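Local coordinates for DNA primase (Aquifex aeolicus, PDB 2AU3), which probably synthesises the short RNA primers that DNA polymerase extends during DNA replication, using a zinc-binding domain and a TOPRIM-containing RNA polymerase core, at residues A[239-244]-A[266-271]; A[249-254]-A[292-297]; A[256-261]-A[328-333]. One frame throughout, in Å; residues are numbered along the deposited sequence.

Contact 1: A[239-244]-A[266-271]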
loop_
_atom_site.group_PDB
_atom_site.type_symbol
_atom_site.label_atom_id
_atom_site.label_comp_id
_atom_site.label_asym_id
_atom_site.label_seq_id
_atom_site.Cartn_x
_atom_site.Cartn_y
_atom_site.Cartn_z
ATOM N N GLU A 239 -9.554 4.224 -5.134
ATOM C CA GLU A 239 -10.381 5.042 -6.028
ATOM C C GLU A 239 -10.287 4.534 -7.488
ATOM O O GLU A 239 -11.270 4.500 -8.198
ATOM C CB GLU A 239 -10.030 6.530 -5.896
ATOM C CG GLU A 239 -8.719 6.944 -6.583
ATOM C CD GLU A 239 -8.271 8.346 -6.179
ATOM O OE1 GLU A 239 -9.117 9.105 -5.649
ATOM O OE2 GLU A 239 -7.088 8.705 -6.374
ATOM N N TYR A 240 -9.115 4.076 -7.900
ATOM C CA TYR A 240 -8.968 3.476 -9.240
ATOM C C TYR A 240 -9.667 2.130 -9.368
ATOM O O TYR A 240 -10.333 1.843 -10.385
ATOM C CB TYR A 240 -7.475 3.380 -9.603
ATOM C CG TYR A 240 -6.804 4.741 -9.509
ATOM C CD1 TYR A 240 -7.028 5.712 -10.491
ATOM C CD2 TYR A 240 -6.033 5.092 -8.387
ATOM C CE1 TYR A 240 -6.438 6.982 -10.398
ATOM C CE2 TYR A 240 -5.422 6.344 -8.291
ATOM C CZ TYR A 240 -5.625 7.286 -9.305
ATOM O OH TYR A 240 -5.074 8.530 -9.207
ATOM N N ILE A 241 -9.524 1.291 -8.344
ATOM C CA ILE A 241 -10.220 0.000 -8.297
ATOM C C ILE A 241 -11.760 0.170 -8.443
ATOM O O ILE A 241 -12.418 -0.560 -9.216
ATOM C CB ILE A 241 -9.881 -0.723 -6.981
ATOM C CG1 ILE A 241 -8.395 -1.161 -6.934
ATOM C CG2 ILE A 241 -10.825 -1.849 -6.740
ATOM C CD1 ILE A 241 -7.980 -1.695 -5.524
ATOM N N LYS A 242 -12.325 1.126 -7.702
ATOM C CA LYS A 242 -13.755 1.432 -7.795
ATOM C C LYS A 242 -14.151 1.936 -9.195
ATOM O O LYS A 242 -15.134 1.462 -9.810
ATOM C CB LYS A 242 -14.140 2.466 -6.726
ATOM C CG LYS A 242 -15.588 2.991 -6.851
ATOM C CD LYS A 242 -15.989 3.832 -5.635
ATOM C CE LYS A 242 -17.507 3.773 -5.380
ATOM N NZ LYS A 242 -17.946 4.784 -4.353
ATOM N N GLU A 243 -13.392 2.905 -9.694
ATOM C CA GLU A 243 -13.653 3.485 -10.990
ATOM C C GLU A 243 -13.569 2.428 -12.101
ATOM O O GLU A 243 -14.414 2.409 -13.001
ATOM C CB GLU A 243 -12.677 4.644 -11.262
ATOM C CG GLU A 243 -12.937 5.395 -12.565
ATOM C CD GLU A 243 -12.405 4.657 -13.790
ATOM O OE1 GLU A 243 -11.430 3.884 -13.637
ATOM O OE2 GLU A 243 -12.960 4.848 -14.904
ATOM N N GLU A 244 -12.525 1.593 -12.069
ATOM C CA GLU A 244 -12.297 0.616 -13.158
ATOM C C GLU A 244 -13.108 -0.684 -13.041
ATOM O O GLU A 244 -13.365 -1.355 -14.040
ATOM C CB GLU A 244 -10.803 0.328 -13.347
ATOM C CG GLU A 244 -10.026 1.584 -13.748
ATOM C CD GLU A 244 -8.536 1.355 -13.915
ATOM O OE1 GLU A 244 -7.745 1.890 -13.083
ATOM O OE2 GLU A 244 -8.150 0.673 -14.894
ATOM N N ASN A 266 -4.784 0.685 -10.304
ATOM C CA ASN A 266 -5.781 -0.083 -9.550
ATOM C C ASN A 266 -5.148 -1.401 -9.124
ATOM O O ASN A 266 -5.631 -2.449 -9.462
ATOM C CB ASN A 266 -7.051 -0.317 -10.400
ATOM C CG ASN A 266 -6.745 -1.025 -11.736
ATOM O OD1 ASN A 266 -5.699 -0.795 -12.341
ATOM N ND2 ASN A 266 -7.668 -1.861 -12.193
ATOM N N VAL A 267 -4.060 -1.302 -8.370
ATOM C CA VAL A 267 -3.118 -2.405 -8.090
ATOM C C VAL A 267 -2.894 -2.494 -6.587
ATOM O O VAL A 267 -2.690 -1.446 -5.925
ATOM C CB VAL A 267 -1.719 -2.125 -8.730
ATOM C CG1 VAL A 267 -0.768 -3.363 -8.576
ATOM C CG2 VAL A 267 -1.852 -1.778 -10.210
ATOM N N VAL A 268 -2.856 -3.738 -6.063
ATOM C CA VAL A 268 -2.539 -4.026 -4.661
ATOM C C VAL A 268 -1.545 -5.166 -4.610
ATOM O O VAL A 268 -1.348 -5.864 -5.593
ATOM C CB VAL A 268 -3.795 -4.480 -3.843
ATOM C CG1 VAL A 268 -4.689 -3.259 -3.522
ATOM C CG2 VAL A 268 -4.600 -5.508 -4.616
ATOM N N ALA A 269 -0.912 -5.349 -3.458
ATOM C CA ALA A 269 -0.004 -6.473 -3.282
ATOM C C ALA A 269 -0.077 -6.968 -1.846
ATOM O O ALA A 269 -0.353 -6.170 -0.940
ATOM C CB ALA A 269 1.419 -6.048 -3.630
ATOM N N PRO A 270 0.161 -8.273 -1.607
ATOM C CA PRO A 270 0.149 -8.826 -0.242
ATOM C C PRO A 270 1.267 -8.219 0.578
ATOM O O PRO A 270 2.308 -7.819 0.028
ATOM C CB PRO A 270 0.410 -10.326 -0.456
ATOM C CG PRO A 270 0.018 -10.572 -1.857
ATOM C CD PRO A 270 0.377 -9.325 -2.613
ATOM N N LEU A 271 1.060 -8.118 1.876
ATOM C CA LEU A 271 2.085 -7.484 2.666
ATOM C C LEU A 271 3.182 -8.465 2.893
ATOM O O LEU A 271 2.974 -9.572 3.444
ATOM C CB LEU A 271 1.543 -6.890 3.954
ATOM C CG LEU A 271 1.820 -5.386 4.057
ATOM C CD1 LEU A 271 2.357 -4.788 2.754
ATOM C CD2 LEU A 271 0.575 -4.662 4.492
#

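Contact 2: A[249-254]-A[292-297]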
loop_
_atom_site.group_PDB
_atom_site.type_symbol
_atom_site.label_atom_id
_atom_site.label_comp_id
_atom_site.label_asym_id
_atom_site.label_seq_id
_atom_site.Cartn_x
_atom_site.Cartn_y
_atom_site.Cartn_z
ATOM N N LEU A 249 -3.806 -7.778 -8.771
ATOM C CA LEU A 249 -2.985 -8.247 -7.673
ATOM C C LEU A 249 -1.623 -8.663 -8.181
ATOM O O LEU A 249 -1.503 -9.516 -9.061
ATOM C CB LEU A 249 -3.692 -9.414 -6.913
ATOM C CG LEU A 249 -2.942 -10.114 -5.764
ATOM C CD1 LEU A 249 -2.864 -9.244 -4.497
ATOM C CD2 LEU A 249 -3.591 -11.513 -5.466
ATOM N N VAL A 250 -0.587 -8.010 -7.661
ATOM C CA VAL A 250 0.796 -8.356 -7.996
ATOM C C VAL A 250 1.452 -8.893 -6.739
ATOM O O VAL A 250 0.855 -8.798 -5.661
ATOM C CB VAL A 250 1.598 -7.127 -8.567
ATOM C CG1 VAL A 250 0.994 -6.636 -9.887
ATOM C CG2 VAL A 250 1.677 -5.972 -7.554
ATOM N N GLU A 251 2.664 -9.450 -6.854
ATOM C CA GLU A 251 3.250 -10.203 -5.733
ATOM C C GLU A 251 3.812 -9.360 -4.615
ATOM O O GLU A 251 3.744 -9.755 -3.445
ATOM C CB GLU A 251 4.346 -11.165 -6.203
ATOM C CG GLU A 251 3.888 -12.152 -7.265
ATOM C CD GLU A 251 4.837 -13.338 -7.452
ATOM O OE1 GLU A 251 4.913 -14.188 -6.535
ATOM O OE2 GLU A 251 5.471 -13.431 -8.535
ATOM N N GLY A 252 4.438 -8.238 -4.954
ATOM C CA GLY A 252 5.153 -7.454 -3.958
ATOM C C GLY A 252 5.184 -5.963 -4.268
ATOM O O GLY A 252 4.649 -5.533 -5.295
ATOM N N TYR A 253 5.833 -5.190 -3.393
ATOM C CA TYR A 253 5.807 -3.724 -3.457
ATOM C C TYR A 253 6.461 -3.183 -4.742
ATOM O O TYR A 253 6.005 -2.182 -5.290
ATOM C CB TYR A 253 6.522 -3.126 -2.227
ATOM C CG TYR A 253 8.015 -3.239 -2.300
ATOM C CD1 TYR A 253 8.786 -2.215 -2.852
ATOM C CD2 TYR A 253 8.664 -4.391 -1.859
ATOM C CE1 TYR A 253 10.156 -2.335 -2.962
ATOM C CE2 TYR A 253 10.044 -4.518 -1.962
ATOM C CZ TYR A 253 10.780 -3.479 -2.506
ATOM O OH TYR A 253 12.146 -3.579 -2.617
ATOM N N PHE A 254 7.556 -3.807 -5.174
ATOM C CA PHE A 254 8.309 -3.308 -6.322
ATOM C C PHE A 254 7.461 -3.466 -7.583
ATOM O O PHE A 254 7.392 -2.567 -8.375
ATOM C CB PHE A 254 9.678 -4.025 -6.464
ATOM C CG PHE A 254 10.385 -3.736 -7.747
ATOM C CD1 PHE A 254 11.025 -2.517 -7.950
ATOM C CD2 PHE A 254 10.405 -4.689 -8.773
ATOM C CE1 PHE A 254 11.672 -2.244 -9.143
ATOM C CE2 PHE A 254 11.046 -4.425 -9.978
ATOM C CZ PHE A 254 11.680 -3.204 -10.167
ATOM N N ILE A 292 -4.873 -11.442 -11.512
ATOM C CA ILE A 292 -3.688 -11.799 -10.742
ATOM C C ILE A 292 -2.530 -11.826 -11.728
ATOM O O ILE A 292 -2.629 -12.428 -12.807
ATOM C CB ILE A 292 -3.818 -13.173 -10.054
ATOM C CG1 ILE A 292 -5.152 -13.339 -9.364
ATOM C CG2 ILE A 292 -2.655 -13.417 -9.051
ATOM C CD1 ILE A 292 -5.400 -14.780 -8.979
ATOM N N LEU A 293 -1.452 -11.150 -11.356
ATOM C CA LEU A 293 -0.331 -10.966 -12.249
ATOM C C LEU A 293 0.937 -11.233 -11.516
ATOM O O LEU A 293 1.547 -10.311 -10.951
ATOM C CB LEU A 293 -0.337 -9.528 -12.789
ATOM C CG LEU A 293 0.790 -9.100 -13.738
ATOM C CD1 LEU A 293 0.667 -9.726 -15.123
ATOM C CD2 LEU A 293 0.780 -7.613 -13.850
ATOM N N TYR A 294 1.335 -12.500 -11.480
ATOM C CA TYR A 294 2.518 -12.896 -10.759
ATOM C C TYR A 294 3.610 -13.191 -11.801
ATOM O O TYR A 294 3.357 -13.115 -13.005
ATOM C CB TYR A 294 2.212 -14.117 -9.884
ATOM C CG TYR A 294 1.405 -13.832 -8.597
ATOM C CD1 TYR A 294 0.889 -12.557 -8.314
ATOM C CD2 TYR A 294 1.163 -14.855 -7.681
ATOM C CE1 TYR A 294 0.166 -12.324 -7.146
ATOM C CE2 TYR A 294 0.458 -14.627 -6.509
ATOM C CZ TYR A 294 -0.052 -13.366 -6.260
ATOM O OH TYR A 294 -0.749 -13.172 -5.103
ATOM N N ASP A 295 4.825 -13.469 -11.349
ATOM C CA ASP A 295 5.932 -13.742 -12.270
ATOM C C ASP A 295 5.622 -14.872 -13.264
ATOM O O ASP A 295 4.957 -15.852 -12.929
ATOM C CB ASP A 295 7.203 -14.082 -11.484
ATOM C CG ASP A 295 7.748 -12.907 -10.711
ATOM O OD1 ASP A 295 7.387 -11.745 -11.029
ATOM O OD2 ASP A 295 8.560 -13.055 -9.758
ATOM N N GLY A 296 6.157 -14.751 -14.474
ATOM C CA GLY A 296 6.000 -15.769 -15.492
ATOM C C GLY A 296 7.021 -16.883 -15.326
ATOM O O GLY A 296 7.858 -17.125 -16.197
ATOM N N ASP A 297 6.972 -17.553 -14.184
ATOM C CA ASP A 297 7.754 -18.766 -14.008
ATOM C C ASP A 297 6.949 -19.757 -13.174
ATOM O O ASP A 297 5.812 -19.470 -12.777
ATOM C CB ASP A 297 9.161 -18.465 -13.453
ATOM C CG ASP A 297 9.151 -17.896 -12.040
ATOM O OD1 ASP A 297 8.071 -17.792 -11.410
ATOM O OD2 ASP A 297 10.211 -17.574 -11.452
HETATM O O HOH W 1 3.716 -9.697 -9.548
#

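Contact 3: A[256-261]-A[328-333]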
loop_
_atom_site.group_PDB
_atom_site.type_symbol
_atom_site.label_atom_id
_atom_site.label_comp_id
_atom_site.label_asym_id
_atom_site.label_seq_id
_atom_site.Cartn_x
_atom_site.Cartn_y
_atom_site.Cartn_z
ATOM N N LEU A 256 4.300 -3.366 -7.670
ATOM C CA LEU A 256 3.209 -2.427 -7.576
ATOM C C LEU A 256 3.721 -1.034 -7.954
ATOM O O LEU A 256 3.085 -0.315 -8.727
ATOM C CB LEU A 256 2.604 -2.395 -6.150
ATOM C CG LEU A 256 1.348 -1.512 -5.972
ATOM C CD1 LEU A 256 0.426 -2.161 -4.931
ATOM C CD2 LEU A 256 1.659 -0.063 -5.553
ATOM N N LEU A 257 4.879 -0.663 -7.394
ATOM C CA LEU A 257 5.432 0.658 -7.617
ATOM C C LEU A 257 5.725 0.875 -9.090
ATOM O O LEU A 257 5.534 1.984 -9.601
ATOM C CB LEU A 257 6.686 0.848 -6.792
ATOM C CG LEU A 257 6.401 0.874 -5.297
ATOM C CD1 LEU A 257 7.693 0.991 -4.533
ATOM C CD2 LEU A 257 5.477 2.044 -5.014
ATOM N N ARG A 258 6.149 -0.194 -9.767
ATOM C CA ARG A 258 6.407 -0.170 -11.199
ATOM C C ARG A 258 5.143 0.030 -12.010
ATOM O O ARG A 258 5.127 0.849 -12.913
ATOM C CB ARG A 258 7.083 -1.471 -11.656
ATOM C CG ARG A 258 8.566 -1.520 -11.347
ATOM C CD ARG A 258 9.395 -0.529 -12.162
ATOM N NE ARG A 258 9.566 -1.031 -13.520
ATOM C CZ ARG A 258 9.238 -0.370 -14.623
ATOM N NH1 ARG A 258 8.728 0.843 -14.570
ATOM N NH2 ARG A 258 9.428 -0.928 -15.793
ATOM N N LEU A 259 4.099 -0.752 -11.727
ATOM C CA LEU A 259 2.825 -0.578 -12.454
ATOM C C LEU A 259 2.265 0.837 -12.254
ATOM O O LEU A 259 1.860 1.519 -13.219
ATOM C CB LEU A 259 1.815 -1.667 -12.038
ATOM C CG LEU A 259 1.679 -2.888 -12.971
ATOM C CD1 LEU A 259 2.959 -3.716 -13.014
ATOM C CD2 LEU A 259 0.500 -3.758 -12.484
ATOM N N PHE A 260 2.309 1.323 -11.006
ATOM C CA PHE A 260 1.890 2.709 -10.697
ATOM C C PHE A 260 2.761 3.738 -11.452
ATOM O O PHE A 260 2.252 4.757 -11.919
ATOM C CB PHE A 260 2.020 2.996 -9.206
ATOM C CG PHE A 260 0.736 3.273 -8.534
ATOM C CD1 PHE A 260 0.004 2.231 -7.980
ATOM C CD2 PHE A 260 0.244 4.558 -8.459
ATOM C CE1 PHE A 260 -1.205 2.498 -7.366
ATOM C CE2 PHE A 260 -0.955 4.822 -7.835
ATOM C CZ PHE A 260 -1.670 3.783 -7.285
ATOM N N SER A 261 4.058 3.475 -11.554
ATOM C CA SER A 261 4.961 4.304 -12.369
ATOM C C SER A 261 4.519 4.371 -13.819
ATOM O O SER A 261 4.795 5.345 -14.521
ATOM C CB SER A 261 6.403 3.792 -12.275
ATOM O OG SER A 261 6.919 3.959 -10.954
ATOM N N ASP A 328 8.996 -11.000 -15.244
ATOM C CA ASP A 328 8.171 -10.434 -14.184
ATOM C C ASP A 328 7.524 -9.168 -14.775
ATOM O O ASP A 328 7.836 -8.805 -15.907
ATOM C CB ASP A 328 8.982 -10.162 -12.901
ATOM C CG ASP A 328 10.030 -9.099 -13.077
ATOM O OD1 ASP A 328 10.301 -8.721 -14.239
ATOM O OD2 ASP A 328 10.636 -8.573 -12.099
ATOM N N PRO A 329 6.565 -8.550 -14.086
ATOM C CA PRO A 329 5.965 -7.320 -14.613
ATOM C C PRO A 329 6.985 -6.268 -15.093
ATOM O O PRO A 329 6.782 -5.689 -16.145
ATOM C CB PRO A 329 5.139 -6.798 -13.431
ATOM C CG PRO A 329 4.718 -8.042 -12.728
ATOM C CD PRO A 329 5.878 -9.015 -12.863
ATOM N N ASP A 330 8.048 -6.039 -14.324
ATOM C CA ASP A 330 9.065 -5.045 -14.635
ATOM C C ASP A 330 9.705 -5.292 -16.023
ATOM O O ASP A 330 9.742 -4.393 -16.859
ATOM C CB ASP A 330 10.132 -5.099 -13.541
ATOM C CG ASP A 330 11.333 -4.299 -13.867
ATOM O OD1 ASP A 330 11.197 -3.132 -14.350
ATOM O OD2 ASP A 330 12.471 -4.756 -13.659
ATOM N N GLU A 331 10.164 -6.526 -16.256
ATOM C CA GLU A 331 10.830 -6.902 -17.511
ATOM C C GLU A 331 9.868 -6.905 -18.685
ATOM O O GLU A 331 10.230 -6.510 -19.797
ATOM C CB GLU A 331 11.498 -8.281 -17.369
ATOM C CG GLU A 331 12.673 -8.309 -16.380
ATOM C CD GLU A 331 13.907 -7.549 -16.866
ATOM O OE1 GLU A 331 13.870 -6.930 -17.968
ATOM O OE2 GLU A 331 14.928 -7.543 -16.122
ATOM N N PHE A 332 8.642 -7.379 -18.446
ATOM C CA PHE A 332 7.606 -7.293 -19.480
ATOM C C PHE A 332 7.371 -5.845 -19.933
ATOM O O PHE A 332 7.378 -5.540 -21.132
ATOM C CB PHE A 332 6.287 -7.943 -19.043
ATOM C CG PHE A 332 5.294 -8.072 -20.175
ATOM C CD1 PHE A 332 5.205 -9.238 -20.915
ATOM C CD2 PHE A 332 4.506 -6.997 -20.543
ATOM C CE1 PHE A 332 4.308 -9.346 -21.969
ATOM C CE2 PHE A 332 3.630 -7.082 -21.588
ATOM C CZ PHE A 332 3.513 -8.262 -22.305
ATOM N N ILE A 333 7.190 -4.950 -18.969
ATOM C CA ILE A 333 6.999 -3.529 -19.290
ATOM C C ILE A 333 8.199 -2.960 -20.005
ATOM O O ILE A 333 8.038 -2.222 -20.999
ATOM C CB ILE A 333 6.728 -2.688 -18.018
ATOM C CG1 ILE A 333 5.329 -2.968 -17.477
ATOM C CG2 ILE A 333 6.877 -1.165 -18.330
ATOM C CD1 ILE A 333 5.173 -2.543 -15.973
#

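Contact 1: A[239-244]-A[266-271]
The carboxylate of Glu-244 and the side-chain amide of Asn-266 lie stacked, their planes 29° apart, although the two side chains run at about a right angle to each other. The closest atoms of the pair are Glu-244 OE1 and Asn-266 CG, 3.4 Å apart. Because Glu-244 OE1 and Asn-266 OD1 are both acceptors, their 3.5 Å separation is not a hydrogen bond; the amide nitrogen turns to the backbone, Asn-266 ND2 donating to Phe-246 O. The other flat group, the ring of Tyr-240, has Glu-239 CG from its own helix over one face, 3.7 Å above the plane and toward the rim. That ring leads away from 266-271, and the tyrosine meets Asn-266 through its CB, 3.8 Å from Asn-266 CB.

Asn-266 CB also lies 3.6 Å from Ile-241 N, so the asparagine rests against the helix backbone itself. Its CG sits between the backbone N and the carbonyl carbon (chi1 57°), which carries the amide across to Glu-244. Deeper in, the extended end of Ile-241 (chi2 171°) brings CD1 to 4.2 Å from Val-268 CG1, a lighter apolar touch in a buried setting. Glu-244, by contrast, is on the exposed margin.

The contact joins the last turns of helix 234-244 to the start of strand 267-270 in the mixed sheet of the TOPRIM fold. Strand 247-249 lies alongside that strand, with Ile-241 reaching Ala-247, while Val-268 continues onto Leu-283 of helix 277-284.

Contact 2: A[249-254]-A[292-297]
Glu-251 lays its CG over one face of the Tyr-294 ring, 3.5 Å from the centroid and 27° off the ring normal, a CH-pi contact. Ile-292 CG2 lies over the opposite face, so the ring is held between the two. The glutamate chain continues extended beyond CG, bringing its carboxylate across to Asp-295, where OE2 accepts from Asp-295 N at 2.9 Å. The N-H...O angle of 174° makes this bond nearly straight, although the N-H meets the anti side of OE2 from 35° out of the carboxylate plane.

Earlier in both segments, Leu-249 and Ile-292 form a parallel beta bridge, with Leu-293 N donating to Leu-249 O at 2.8 Å. Beyond it a water accepts from Glu-251 N and donates to Leu-293 O. Glu-251, Asp-295 and Asp-297, the Glu and Asp-x-Asp motif of TOPRIM folds, are predicted magnesium ligands in the loops after adjacent parallel strands 247-249 and 289-293; Asp-297 also caps helix 298-313. Glu-251 OE2 and Asp-295 OD2 stand only 3.3 Å apart, two acceptors whose carboxylates are turned steeply to each other, a clustering consistent with metal binding between them. With an alanine at Glu-251, Asp-295 N would probably lose its acceptor, the Tyr-294 ring the CG packed on that face, and the predicted metal site a ligand. Leu-249 meets the other end of the tyrosine, its CD2 3.3 Å from Tyr-294 OH.

Contact 3: A[256-261]-A[328-333]
Leu-259 forms the close apolar part of this contact, its CD1 meeting Pro-329 CB at 3.8 Å and Ile-333 CD1 at 3.9 Å. One methyl thus touches residues a full turn apart on the opposing helix, and Leu-341 of helix 338-347 packs against both Leu-259 and Ile-333. The polar part is carried by Arg-258, bent at chi2 and chi3 so that its guanidinium turns its edge to Asp-330. At that edge, near the guanidinium plane, NE donates to Asp-330 OD1 at 2.8 Å, whereas the second bond, from NH2 to the same OD1 at 3.2 Å, is weak with an N-H...O angle of 133°.

The two helical segments run roughly parallel, 29° between their directions and 9.9 Å between their axes. They join helix 253-261 of the TOPRIM fold to helix 329-336, which comes after edge strand 317-321 and starts beside Asp-295, which Pro-329 touches. Both donors converge on OD1, and the guanidinium and carboxylate planes stand 84° apart, unlike a side-by-side two-oxygen pairing. Asp-330 OD2 goes to Lys-334 and Arg-258 NH1 to Glu-262, extending the charges into a small network. Ile-333 CG2 approaches Arg-258 NH2 obliquely at 3.6 Å, linking the charged and apolar parts. The loose side is that of Glu-331, which is exposed and directed away from 256-261; its backbone N is nevertheless fixed, capped by Asp-328 OD1 at 3.0 Å.

All three contacts lie in or against the TOPRIM fold and interleave along the chain: 239-244, 249-254, 256-261, 266-271, 292-297, then 328-333. Contacts 1 and 2 have centres 14 Å apart and share the mixed sheet, where Val-268 O and Val-250 N, 3.1 Å apart, probably form a hydrogen bond between neighbouring strands. Contacts 2 and 3, 9 Å apart, both use helix 253-261; Val-250 CG2 packs 3.7 Å from Leu-256 N. Contact 1, 15 Å from contact 3, meets it where Val-267 packs on Leu-256 and Leu-259. Contact 2 holds the predicted magnesium ligands, contact 3 borders them where Asp-328 and Pro-329 touch Asp-295, and contact 1 packs a helix on the sheet farther off.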